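Local coordinates for protein sulfotransferase (Mycobacterium tuberculosis, PDB 2ZQ5) that probably transfers a sulfuryl group from a donor such as PAPS to an acceptor molecule, as other members of the sulfotransferase family do, at residues A106-L111 with Y169-C174; A116-H121 with Q129-R134; Q217-N222 with K226-K231. All coordinates share one frame; numbering follows the deposited sequence.

Contact 1: A106-L111 with Y169-C174; sequences ALHRLL and YELEEC
His108 and Leu171 carry the apolar part of this contact. Leu171 comes over one face of the imidazole, its CD1 4.2 Å from the centroid of the His108 ring and 26° off the ring normal, a CH-pi contact. CB of Leu171 lies 3.6 Å from CE1 of His108. The imidazole reaches the loop because CG of His108 stands anti to the backbone N (chi1 -172°), which carries the ring out from the helix. At the ring edge the backbone O of Glu172 comes within 3.4 Å of CE1 of His108, a close approach only. Histidine suits the place: its face takes a branched leucine, while ND1 at its rim meets a water.

The polar links across the contact run largely through water. That water lies 2.8 Å from His108 ND1 and also gives a weak hydrogen bond to Leu171 O. A second takes a hydrogen bond from Arg109 NH2 at 2.8 Å and gives one to Glu170 OE2 at 3.1 Å. Directly, NH2 of Arg109 and OE2 of Glu170 are 4.0 Å apart, a long salt bridge in which the oxygen lies well out of the guanidinium plane, so charge alone acts. Extended chains lying side by side allow this meeting. Glu170 OE1 has a firmer partner in the backbone N of Ala167.

Helix 104-111 follows strand 94-97 through a glycine- and threonine-rich turn, consistent with the P-loop-like phosphosulfate-binding loop of sulfotransferases. It receives the loop leading to helix 175-178 on the side bearing His108 and Arg109. The imidazole also touches Val229 and Lys231 of strand 227-231, Leu111 reaches strand 94-97, and Leu107 and Leu110 pack against helix 324-334.

Contact 2: A116-H121 with Q129-R134; sequences AHQGLH and QPRPPR
OE1 of Gln118 is gripped by both terminal nitrogens of Arg131. NH1 of Arg131 gives it the stronger bond, 2.7 Å with an N-H...O angle of 157°, and the oxygen sits in the guanidinium plane. The bond from Arg131 NH2 to the same OE1 is weak, at 3.3 Å. NH2 of Arg131 gives a further bond, 2.9 Å, to the backbone O of Gly119, the donor standing above that carbonyl plane. Arginine suits a buried spot of this kind because one flat group can serve several acceptors; NH1 has a salt bridge to Asp223 besides, which would probably balance its charge.

The bend of the Arg131 chain at chi3 (-60°) swings the terminal nitrogens onto Gln118 OE1 and Gly119 O. His121 meets the group edge-on: NE of Arg131 lies near the plane of the imidazole, and the planes of ring and guanidinium are 79° apart. Trp137 packs edge-to-face with the same imidazole. A glutamine suits its place here: OE1 of Gln118 accepts from the arginine while its NE2 donates to Lys226 O.

Gly119 O also takes a weak bond from His121 N, closing an inverse gamma turn centred on Leu120. His121 then occupies the N-cap position of helix 122-126, so this is a strand-to-helix connection of an alpha/beta fold, at an outermost strand of its parallel sheet.

Contact 3: Q217-N222 with K226-K231; sequences QLIGLN and KRWVLK
Trp228 turns its indole off strand 227-231 with chi1 at -91°, away from a staggered value, and chi2 at 98°, which sends the benzo edge of the ring system toward the end of helix 206-219. There CG2 of Ile219, anti to the backbone N, faces the tryptophan. CG2 of Ile219 lies 3.9 Å from CH2 of Trp228, near the plane of the indole. The branch at CB gives isoleucine this methyl close to the backbone, where the incoming indole edge can rest on it.

The backbone N of Gly220 is 3.8 Å from CZ2 of Trp228, again near the ring plane. Having no side chain to set against the indole, Gly220 lets the ring come right up to the main chain.

A short turn joins this helix end to strand 227-231, an inner strand of the parallel sheet, and Trp228 also touches Gln118 and Arg131.

A water accepts from Trp228 NE1 at 3.1 Å and donates to Gly220 O at 2.9 Å. Chemically, then, the contact is a buried apolar edge joined to one water bridge, so that both the indole N-H and a carbonyl at the helix end find a partner within the protein interior.

In the fold
The three contacts gather around strand 227-231 of the five-stranded parallel sheet. Contacts 2 and 3 are the nearest pair, their centres about 7 Å apart, and their strands 117-119 and 227-231 are sheet neighbours. Contact 1 lies about 12 Å from contact 2 and 13 Å from contact 3, centre to centre. Along the chain, contact 2 is nested inside the loop closed by contact 1, and contact 3 follows both. Contact 1 packs on the face of strand 227-231 bearing Val229 and Lys231, contact 3 on the face bearing Trp228, next to edge strand 117-119. The turn between strand 94-97 and helix 104-111 occupies the place of the phosphosulfate-binding loop and probably serves as one.

Contact 1: A106-L111 with Y169-C174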
loop_
_atom_site.group_PDB
_atom_site.type_symbol
_atom_site.label_atom_id
_atom_site.label_comp_id
_atom_site.label_asym_id
_atom_site.label_seq_id
_atom_site.Cartn_x
_atom_site.Cartn_y
_atom_site.Cartn_z
ATOM N N ALA A 106 5.623 -12.110 -0.655
ATOM C CA ALA A 106 5.981 -13.313 -1.397
ATOM C C ALA A 106 4.856 -13.706 -2.352
ATOM O O ALA A 106 5.102 -14.060 -3.504
ATOM C CB ALA A 106 6.277 -14.455 -0.431
ATOM N N LEU A 107 3.618 -13.633 -1.870
ATOM C CA LEU A 107 2.457 -13.988 -2.680
ATOM C C LEU A 107 2.274 -12.993 -3.822
ATOM O O LEU A 107 1.951 -13.370 -4.948
ATOM C CB LEU A 107 1.196 -14.002 -1.816
ATOM C CG LEU A 107 0.346 -15.271 -1.861
ATOM C CD1 LEU A 107 0.044 -15.648 -3.302
ATOM C CD2 LEU A 107 1.092 -16.397 -1.174
ATOM N N HIS A 108 2.483 -11.719 -3.511
ATOM C CA HIS A 108 2.357 -10.639 -4.483
ATOM C C HIS A 108 3.307 -10.877 -5.660
ATOM O O HIS A 108 2.906 -10.795 -6.825
ATOM C CB HIS A 108 2.688 -9.312 -3.796
ATOM C CG HIS A 108 2.417 -8.099 -4.633
ATOM N ND1 HIS A 108 2.921 -6.857 -4.313
ATOM C CD2 HIS A 108 1.679 -7.926 -5.755
ATOM C CE1 HIS A 108 2.503 -5.972 -5.199
ATOM N NE2 HIS A 108 1.748 -6.594 -6.085
ATOM N N ARG A 109 4.564 -11.175 -5.347
ATOM C CA ARG A 109 5.575 -11.420 -6.370
ATOM C C ARG A 109 5.273 -12.676 -7.180
ATOM O O ARG A 109 5.499 -12.713 -8.390
ATOM C CB ARG A 109 6.953 -11.554 -5.724
ATOM C CG ARG A 109 7.445 -10.297 -5.026
ATOM C CD ARG A 109 8.765 -10.562 -4.323
ATOM N NE ARG A 109 9.231 -9.409 -3.559
ATOM C CZ ARG A 109 10.276 -9.436 -2.738
ATOM N NH1 ARG A 109 10.963 -10.559 -2.576
ATOM N NH2 ARG A 109 10.633 -8.344 -2.076
ATOM N N LEU A 110 4.768 -13.706 -6.511
ATOM C CA LEU A 110 4.440 -14.952 -7.192
ATOM C C LEU A 110 3.283 -14.761 -8.167
ATOM O O LEU A 110 3.418 -15.025 -9.361
ATOM C CB LEU A 110 4.091 -16.038 -6.170
ATOM C CG LEU A 110 5.268 -16.649 -5.404
ATOM C CD1 LEU A 110 4.759 -17.458 -4.227
ATOM C CD2 LEU A 110 6.085 -17.525 -6.347
ATOM N N LEU A 111 2.149 -14.288 -7.662
ATOM C CA LEU A 111 0.983 -14.078 -8.511
ATOM C C LEU A 111 1.266 -13.047 -9.602
ATOM O O LEU A 111 0.735 -13.142 -10.708
ATOM C CB LEU A 111 -0.213 -13.635 -7.659
ATOM C CG LEU A 111 -0.633 -14.625 -6.567
ATOM C CD1 LEU A 111 -1.763 -14.033 -5.738
ATOM C CD2 LEU A 111 -1.068 -15.940 -7.197
ATOM N N TYR A 169 11.699 -1.540 -10.813
ATOM C CA TYR A 169 10.948 -2.583 -11.504
ATOM C C TYR A 169 10.151 -3.514 -10.592
ATOM O O TYR A 169 9.382 -4.345 -11.072
ATOM C CB TYR A 169 11.910 -3.410 -12.360
ATOM C CG TYR A 169 13.018 -4.046 -11.558
ATOM C CD1 TYR A 169 12.797 -5.214 -10.830
ATOM C CD2 TYR A 169 14.281 -3.456 -11.492
ATOM C CE1 TYR A 169 13.805 -5.782 -10.057
ATOM C CE2 TYR A 169 15.295 -4.014 -10.720
ATOM C CZ TYR A 169 15.050 -5.176 -10.007
ATOM O OH TYR A 169 16.052 -5.735 -9.246
ATOM N N GLU A 170 10.335 -3.378 -9.284
ATOM C CA GLU A 170 9.627 -4.225 -8.327
ATOM C C GLU A 170 8.164 -3.820 -8.181
ATOM O O GLU A 170 7.802 -2.675 -8.440
ATOM C CB GLU A 170 10.303 -4.160 -6.957
ATOM C CG GLU A 170 11.631 -4.892 -6.867
ATOM C CD GLU A 170 12.216 -4.851 -5.467
ATOM O OE1 GLU A 170 12.677 -3.773 -5.038
ATOM O OE2 GLU A 170 12.202 -5.899 -4.788
ATOM N N LEU A 171 7.327 -4.762 -7.758
ATOM C CA LEU A 171 5.905 -4.479 -7.581
ATOM C C LEU A 171 5.643 -3.742 -6.273
ATOM O O LEU A 171 6.132 -4.135 -5.211
ATOM C CB LEU A 171 5.093 -5.776 -7.630
ATOM C CG LEU A 171 5.219 -6.604 -8.916
ATOM C CD1 LEU A 171 4.248 -7.769 -8.861
ATOM C CD2 LEU A 171 4.923 -5.737 -10.131
ATOM N N GLU A 172 4.865 -2.669 -6.368
ATOM C CA GLU A 172 4.523 -1.831 -5.224
ATOM C C GLU A 172 3.114 -2.077 -4.692
ATOM O O GLU A 172 2.254 -2.623 -5.388
ATOM C CB GLU A 172 4.643 -0.352 -5.609
ATOM C CG GLU A 172 5.896 0.355 -5.123
ATOM C CD GLU A 172 5.938 0.518 -3.614
ATOM O OE1 GLU A 172 6.747 1.339 -3.139
ATOM O OE2 GLU A 172 5.180 -0.178 -2.900
ATOM N N GLU A 173 2.894 -1.641 -3.456
ATOM C CA GLU A 173 1.603 -1.776 -2.799
ATOM C C GLU A 173 0.663 -0.649 -3.214
ATOM O O GLU A 173 1.102 0.430 -3.620
ATOM C CB GLU A 173 1.777 -1.759 -1.285
ATOM C CG GLU A 173 2.587 -2.914 -0.736
ATOM C CD GLU A 173 2.660 -2.872 0.770
ATOM O OE1 GLU A 173 2.965 -1.790 1.307
ATOM O OE2 GLU A 173 2.417 -3.915 1.412
ATOM N N CYS A 174 -0.633 -0.897 -3.066
ATOM C CA CYS A 174 -1.652 0.071 -3.458
ATOM C C CYS A 174 -1.635 1.411 -2.735
ATOM O O CYS A 174 -2.199 2.379 -3.245
ATOM C CB CYS A 174 -3.039 -0.560 -3.329
ATOM S SG CYS A 174 -3.261 -2.076 -4.304
HETATM O O HOH W 1 5.314 -6.558 -2.979
HETATM O O HOH W 2 9.765 -5.791 -2.857
#

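Contact 2: A116-H121 with Q129-R134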
loop_
_atom_site.group_PDB
_atom_site.type_symbol
_atom_site.label_atom_id
_atom_site.label_comp_id
_atom_site.label_asym_id
_atom_site.label_seq_id
_atom_site.Cartn_x
_atom_site.Cartn_y
_atom_site.Cartn_z
ATOM N N ALA A 116 0.685 -13.573 -17.879
ATOM C CA ALA A 116 -0.671 -13.190 -18.254
ATOM C C ALA A 116 -1.267 -12.235 -17.222
ATOM O O ALA A 116 -2.427 -11.837 -17.323
ATOM C CB ALA A 116 -1.544 -14.432 -18.384
ATOM N N HIS A 117 -0.463 -11.885 -16.224
ATOM C CA HIS A 117 -0.884 -10.966 -15.168
ATOM C C HIS A 117 -0.026 -9.710 -15.232
ATOM O O HIS A 117 0.991 -9.673 -15.924
ATOM C CB HIS A 117 -0.713 -11.609 -13.787
ATOM C CG HIS A 117 -1.671 -12.725 -13.507
ATOM N ND1 HIS A 117 -1.645 -13.446 -12.332
ATOM C CD2 HIS A 117 -2.688 -13.237 -14.239
ATOM C CE1 HIS A 117 -2.605 -14.353 -12.353
ATOM N NE2 HIS A 117 -3.253 -14.247 -13.498
ATOM N N GLN A 118 -0.446 -8.677 -14.513
ATOM C CA GLN A 118 0.299 -7.430 -14.464
ATOM C C GLN A 118 0.218 -6.872 -13.051
ATOM O O GLN A 118 -0.809 -7.009 -12.380
ATOM C CB GLN A 118 -0.262 -6.416 -15.473
ATOM C CG GLN A 118 -1.693 -5.966 -15.207
ATOM C CD GLN A 118 -2.174 -4.930 -16.209
ATOM O OE1 GLN A 118 -1.549 -3.885 -16.386
ATOM N NE2 GLN A 118 -3.295 -5.214 -16.862
ATOM N N GLY A 119 1.312 -6.267 -12.600
ATOM C CA GLY A 119 1.363 -5.689 -11.270
ATOM C C GLY A 119 1.729 -4.220 -11.313
ATOM O O GLY A 119 2.102 -3.692 -12.363
ATOM N N LEU A 120 1.634 -3.558 -10.164
ATOM C CA LEU A 120 1.933 -2.135 -10.058
ATOM C C LEU A 120 3.424 -1.870 -9.903
ATOM O O LEU A 120 3.935 -1.741 -8.792
ATOM C CB LEU A 120 1.178 -1.541 -8.867
ATOM C CG LEU A 120 1.295 -0.030 -8.665
ATOM C CD1 LEU A 120 0.675 0.709 -9.843
ATOM C CD2 LEU A 120 0.591 0.348 -7.376
ATOM N N HIS A 121 4.128 -1.775 -11.023
ATOM C CA HIS A 121 5.562 -1.526 -10.974
ATOM C C HIS A 121 5.845 -0.223 -10.247
ATOM O O HIS A 121 5.182 0.790 -10.466
ATOM C CB HIS A 121 6.128 -1.497 -12.392
ATOM C CG HIS A 121 5.843 -2.747 -13.160
ATOM N ND1 HIS A 121 6.522 -3.928 -12.943
ATOM C CD2 HIS A 121 4.887 -3.026 -14.075
ATOM C CE1 HIS A 121 5.992 -4.880 -13.689
ATOM N NE2 HIS A 121 4.997 -4.359 -14.384
ATOM N N GLN A 129 1.390 6.481 -15.580
ATOM C CA GLN A 129 1.413 6.603 -17.034
ATOM C C GLN A 129 1.213 5.210 -17.612
ATOM O O GLN A 129 1.344 4.213 -16.905
ATOM C CB GLN A 129 2.773 7.128 -17.489
ATOM C CG GLN A 129 3.919 6.201 -17.099
ATOM C CD GLN A 129 5.286 6.780 -17.389
ATOM O OE1 GLN A 129 5.706 6.873 -18.541
ATOM N NE2 GLN A 129 5.990 7.176 -16.336
ATOM N N PRO A 130 0.880 5.117 -18.908
ATOM C CA PRO A 130 0.694 3.790 -19.497
ATOM C C PRO A 130 2.025 3.034 -19.461
ATOM O O PRO A 130 3.072 3.589 -19.796
ATOM C CB PRO A 130 0.247 4.106 -20.922
ATOM C CG PRO A 130 -0.476 5.414 -20.762
ATOM C CD PRO A 130 0.441 6.172 -19.840
ATOM N N ARG A 131 1.984 1.776 -19.046
ATOM C CA ARG A 131 3.193 0.962 -18.966
ATOM C C ARG A 131 3.792 0.698 -20.344
ATOM O O ARG A 131 3.164 0.066 -21.192
ATOM C CB ARG A 131 2.876 -0.372 -18.289
ATOM C CG ARG A 131 4.089 -1.254 -18.057
ATOM C CD ARG A 131 3.704 -2.628 -17.530
ATOM N NE ARG A 131 2.999 -2.592 -16.250
ATOM C CZ ARG A 131 1.690 -2.782 -16.108
ATOM N NH1 ARG A 131 0.926 -3.017 -17.167
ATOM N NH2 ARG A 131 1.146 -2.762 -14.897
ATOM N N PRO A 132 5.017 1.187 -20.589
ATOM C CA PRO A 132 5.654 0.962 -21.892
ATOM C C PRO A 132 6.112 -0.490 -21.994
ATOM O O PRO A 132 6.206 -1.188 -20.982
ATOM C CB PRO A 132 6.853 1.915 -21.869
ATOM C CG PRO A 132 6.492 2.942 -20.830
ATOM C CD PRO A 132 5.809 2.123 -19.774
ATOM N N PRO A 133 6.393 -0.968 -23.216
ATOM C CA PRO A 133 6.847 -2.352 -23.356
ATOM C C PRO A 133 8.092 -2.543 -22.490
ATOM O O PRO A 133 8.979 -1.686 -22.467
ATOM C CB PRO A 133 7.137 -2.463 -24.848
ATOM C CG PRO A 133 6.109 -1.555 -25.444
ATOM C CD PRO A 133 6.184 -0.346 -24.535
ATOM N N ARG A 134 8.152 -3.668 -21.786
ATOM C CA ARG A 134 9.254 -3.970 -20.880
ATOM C C ARG A 134 10.656 -3.758 -21.436
ATOM O O ARG A 134 11.520 -3.202 -20.756
ATOM C CB ARG A 134 9.133 -5.411 -20.377
ATOM C CG ARG A 134 10.147 -5.767 -19.302
ATOM C CD ARG A 134 9.894 -4.963 -18.034
ATOM N NE ARG A 134 10.880 -5.239 -16.990
ATOM C CZ ARG A 134 12.136 -4.809 -17.014
ATOM N NH1 ARG A 134 12.573 -4.075 -18.030
ATOM N NH2 ARG A 134 12.960 -5.114 -16.020
#

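Contact 3: Q217-N222 with K226-K231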
loop_
_atom_site.group_PDB
_atom_site.type_symbol
_atom_site.label_atom_id
_atom_site.label_comp_id
_atom_site.label_asym_id
_atom_site.label_seq_id
_atom_site.Cartn_x
_atom_site.Cartn_y
_atom_site.Cartn_z
ATOM N N GLN A 217 -6.572 1.518 -14.868
ATOM C CA GLN A 217 -6.970 1.627 -16.272
ATOM C C GLN A 217 -5.893 2.358 -17.067
ATOM O O GLN A 217 -5.568 1.975 -18.191
ATOM C CB GLN A 217 -8.280 2.407 -16.410
ATOM C CG GLN A 217 -9.524 1.684 -15.936
ATOM C CD GLN A 217 -10.762 2.548 -16.086
ATOM O OE1 GLN A 217 -10.828 3.655 -15.551
ATOM N NE2 GLN A 217 -11.748 2.050 -16.823
ATOM N N LEU A 218 -5.358 3.424 -16.480
ATOM C CA LEU A 218 -4.320 4.226 -17.115
ATOM C C LEU A 218 -3.006 3.463 -17.246
ATOM O O LEU A 218 -2.456 3.331 -18.339
ATOM C CB LEU A 218 -4.084 5.498 -16.300
ATOM C CG LEU A 218 -2.832 6.307 -16.649
ATOM C CD1 LEU A 218 -3.020 7.002 -17.995
ATOM C CD2 LEU A 218 -2.566 7.317 -15.541
ATOM N N ILE A 219 -2.504 2.959 -16.124
ATOM C CA ILE A 219 -1.245 2.230 -16.127
ATOM C C ILE A 219 -1.327 0.958 -16.963
ATOM O O ILE A 219 -0.350 0.574 -17.608
ATOM C CB ILE A 219 -0.811 1.900 -14.675
ATOM C CG1 ILE A 219 -0.575 3.206 -13.914
ATOM C CG2 ILE A 219 0.449 1.028 -14.681
ATOM C CD1 ILE A 219 -0.373 3.026 -12.421
ATOM N N GLY A 220 -2.496 0.318 -16.972
ATOM C CA GLY A 220 -2.664 -0.906 -17.737
ATOM C C GLY A 220 -3.231 -0.727 -19.136
ATOM O O GLY A 220 -3.666 -1.702 -19.749
ATOM N N LEU A 221 -3.206 0.502 -19.648
ATOM C CA LEU A 221 -3.737 0.813 -20.976
ATOM C C LEU A 221 -3.167 -0.033 -22.114
ATOM O O LEU A 221 -3.876 -0.341 -23.077
ATOM C CB LEU A 221 -3.510 2.293 -21.297
ATOM C CG LEU A 221 -4.008 2.776 -22.663
ATOM C CD1 LEU A 221 -5.533 2.717 -22.700
ATOM C CD2 LEU A 221 -3.520 4.196 -22.915
ATOM N N ASN A 222 -1.895 -0.404 -22.008
ATOM C CA ASN A 222 -1.245 -1.204 -23.044
ATOM C C ASN A 222 -1.238 -2.700 -22.739
ATOM O O ASN A 222 -0.687 -3.491 -23.509
ATOM C CB ASN A 222 0.201 -0.734 -23.247
ATOM C CG ASN A 222 0.292 0.718 -23.671
ATOM O OD1 ASN A 222 -0.460 1.174 -24.534
ATOM N ND2 ASN A 222 1.225 1.451 -23.076
ATOM N N LYS A 226 -4.319 -8.399 -19.678
ATOM C CA LYS A 226 -3.688 -8.990 -18.501
ATOM C C LYS A 226 -4.450 -8.725 -17.206
ATOM O O LYS A 226 -4.946 -7.621 -16.973
ATOM C CB LYS A 226 -2.245 -8.488 -18.363
ATOM C CG LYS A 226 -1.341 -8.847 -19.546
ATOM C CD LYS A 226 0.100 -8.445 -19.279
ATOM C CE LYS A 226 1.010 -8.783 -20.452
ATOM N NZ LYS A 226 0.648 -8.024 -21.681
ATOM N N ARG A 227 -4.540 -9.752 -16.367
ATOM C CA ARG A 227 -5.240 -9.639 -15.093
ATOM C C ARG A 227 -4.390 -8.867 -14.099
ATOM O O ARG A 227 -3.205 -9.148 -13.939
ATOM C CB ARG A 227 -5.524 -11.026 -14.516
ATOM C CG ARG A 227 -6.317 -11.019 -13.211
ATOM C CD ARG A 227 -6.182 -12.357 -12.493
ATOM N NE ARG A 227 -6.304 -13.469 -13.431
ATOM C CZ ARG A 227 -7.444 -13.865 -13.985
ATOM N NH1 ARG A 227 -8.583 -13.251 -13.687
ATOM N NH2 ARG A 227 -7.441 -14.852 -14.870
ATOM N N TRP A 228 -4.997 -7.894 -13.431
ATOM C CA TRP A 228 -4.280 -7.120 -12.434
ATOM C C TRP A 228 -4.116 -7.909 -11.140
ATOM O O TRP A 228 -5.001 -8.677 -10.742
ATOM C CB TRP A 228 -5.024 -5.818 -12.122
ATOM C CG TRP A 228 -4.616 -4.660 -12.970
ATOM C CD1 TRP A 228 -5.244 -4.196 -14.090
ATOM C CD2 TRP A 228 -3.488 -3.807 -12.758
ATOM N NE1 TRP A 228 -4.576 -3.099 -14.586
ATOM C CE2 TRP A 228 -3.493 -2.841 -13.786
ATOM C CE3 TRP A 228 -2.471 -3.765 -11.793
ATOM C CZ2 TRP A 228 -2.519 -1.841 -13.879
ATOM C CZ3 TRP A 228 -1.501 -2.772 -11.885
ATOM C CH2 TRP A 228 -1.534 -1.823 -12.921
ATOM N N VAL A 229 -2.967 -7.718 -10.501
ATOM C CA VAL A 229 -2.657 -8.343 -9.225
ATOM C C VAL A 229 -2.227 -7.189 -8.326
ATOM O O VAL A 229 -1.291 -6.453 -8.651
ATOM C CB VAL A 229 -1.498 -9.353 -9.339
ATOM C CG1 VAL A 229 -1.187 -9.931 -7.964
ATOM C CG2 VAL A 229 -1.866 -10.467 -10.312
ATOM N N LEU A 230 -2.925 -7.031 -7.206
ATOM C CA LEU A 230 -2.648 -5.957 -6.257
ATOM C C LEU A 230 -2.359 -6.505 -4.871
ATOM O O LEU A 230 -2.736 -7.630 -4.550
ATOM C CB LEU A 230 -3.863 -5.025 -6.137
ATOM C CG LEU A 230 -4.480 -4.314 -7.347
ATOM C CD1 LEU A 230 -3.382 -3.594 -8.118
ATOM C CD2 LEU A 230 -5.204 -5.310 -8.255
ATOM N N LYS A 231 -1.680 -5.707 -4.054
ATOM C CA LYS A 231 -1.410 -6.095 -2.673
ATOM C C LYS A 231 -1.315 -4.840 -1.817
ATOM O O LYS A 231 -0.633 -3.881 -2.182
ATOM C CB LYS A 231 -0.117 -6.907 -2.558
ATOM C CG LYS A 231 0.080 -7.539 -1.174
ATOM C CD LYS A 231 0.937 -6.692 -0.239
ATOM C CE LYS A 231 2.416 -6.866 -0.553
ATOM N NZ LYS A 231 3.290 -6.370 0.552
HETATM O O HOH W 3 -5.217 -2.964 -17.666
#